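Local atomic coordinates of single-stranded DNA-binding protein (Mycobacterium smegmatis, PDB entry 5GQO), a protein that probably binds single-stranded DNA through its OB fold, as other members of the single-strand binding protein family do. Residues B[88-91]-B[92-96]. Residues are numbered along the deposited sequence; the frame is centred on the assembly and turned at random.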
# COMPACT_ATOMS: atom_id res chain seq x y z
N ALA B 88 1.45 -6.32 -25.78
CA ALA B 88 0.31 -6.29 -26.68
C ALA B 88 -0.65 -5.09 -26.48
O ALA B 88 -1.44 -4.81 -27.36
CB ALA B 88 -0.51 -7.55 -26.46
N SER B 89 -0.64 -4.48 -25.29
CA SER B 89 -1.67 -3.54 -24.89
C SER B 89 -1.21 -2.10 -24.67
O SER B 89 -1.97 -1.20 -24.97
CB SER B 89 -2.34 -4.04 -23.64
OG SER B 89 -2.79 -5.36 -23.85
N LEU B 90 0.01 -1.88 -24.19
CA LEU B 90 0.43 -0.55 -23.75
C LEU B 90 1.78 -0.09 -24.31
O LEU B 90 2.63 -0.90 -24.69
CB LEU B 90 0.57 -0.52 -22.24
CG LEU B 90 -0.60 -0.99 -21.35
CD1 LEU B 90 -0.26 -0.91 -19.88
CD2 LEU B 90 -1.84 -0.14 -21.59
N GLY B 91 2.02 1.21 -24.30
CA GLY B 91 3.22 1.77 -24.91
C GLY B 91 3.45 3.16 -24.38
O GLY B 91 2.67 3.64 -23.55
N LYS B 92 4.50 3.82 -24.87
CA LYS B 92 4.90 5.13 -24.40
C LYS B 92 3.70 6.09 -24.41
O LYS B 92 2.91 6.10 -25.36
CB LYS B 92 6.00 5.68 -25.31
CG LYS B 92 6.83 6.85 -24.77
CD LYS B 92 7.91 7.16 -25.83
CE LYS B 92 9.02 8.09 -25.38
NZ LYS B 92 8.52 9.47 -25.36
N GLY B 93 3.56 6.84 -23.31
CA GLY B 93 2.48 7.78 -23.16
C GLY B 93 1.25 7.20 -22.46
O GLY B 93 0.46 7.95 -21.92
N ASP B 94 1.05 5.89 -22.47
CA ASP B 94 -0.20 5.37 -21.93
C ASP B 94 -0.22 5.52 -20.41
O ASP B 94 0.81 5.49 -19.70
CB ASP B 94 -0.42 3.88 -22.26
CG ASP B 94 -0.71 3.62 -23.74
OD1 ASP B 94 -1.17 4.51 -24.44
OD2 ASP B 94 -0.44 2.47 -24.20
N SER B 95 -1.44 5.68 -19.92
CA SER B 95 -1.68 5.81 -18.50
C SER B 95 -1.64 4.41 -17.96
O SER B 95 -2.07 3.52 -18.65
CB SER B 95 -3.07 6.41 -18.31
OG SER B 95 -4.01 5.37 -18.53
N VAL B 96 -1.10 4.21 -16.75
CA VAL B 96 -0.95 2.87 -16.17
C VAL B 96 -1.24 2.80 -14.69
O VAL B 96 -0.96 3.75 -13.95
CB VAL B 96 0.51 2.32 -16.16
CG1 VAL B 96 0.67 1.12 -16.99
CG2 VAL B 96 1.54 3.37 -16.49
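Asp94 reaches back across a tight turn to Gly91, between helix 80-89 and strand 95-105. Its CB and CG each sit 3.4 Å from Gly91 O. CG lies beside the backbone N, anti to the carbonyl carbon (chi1 -69°), and this swings the carboxylate toward the chain before the turn. OD2 then accepts a hydrogen bond from Gly91 N at 2.8 Å. The bond is bent, 138° at the hydrogen, and the N-H arrives from above the carboxylate plane. OD2 also lies close to Leu90, 3.2 Å from its CA and 3.7 Å from its CB. OD1 has a long, weak ion pair with Lys138 of a second subunit.

Asp94 N donates to Gly91 O at 3.0 Å, a nearly straight bond that shuts a type II beta turn. Gly93 holds the third position of that turn with a positive phi of 93°, where a side chain would press on the preceding carbonyl oxygen.

Leu90 adds an apolar contact, its CD1 3.7 Å from Val96 CG1. Ile34 of strand 33-43 and Val125 of strand 124-126 touch both side chains. Gly91 and Asp94 thus exchange two hydrogen bonds, one through backbone alone and one through the carboxylate. Together they fix the turn in this link. The N-H of Gly91 probably offsets part of the charge on OD2, which also lies 3.4 Å from the acceptor Gly91 O.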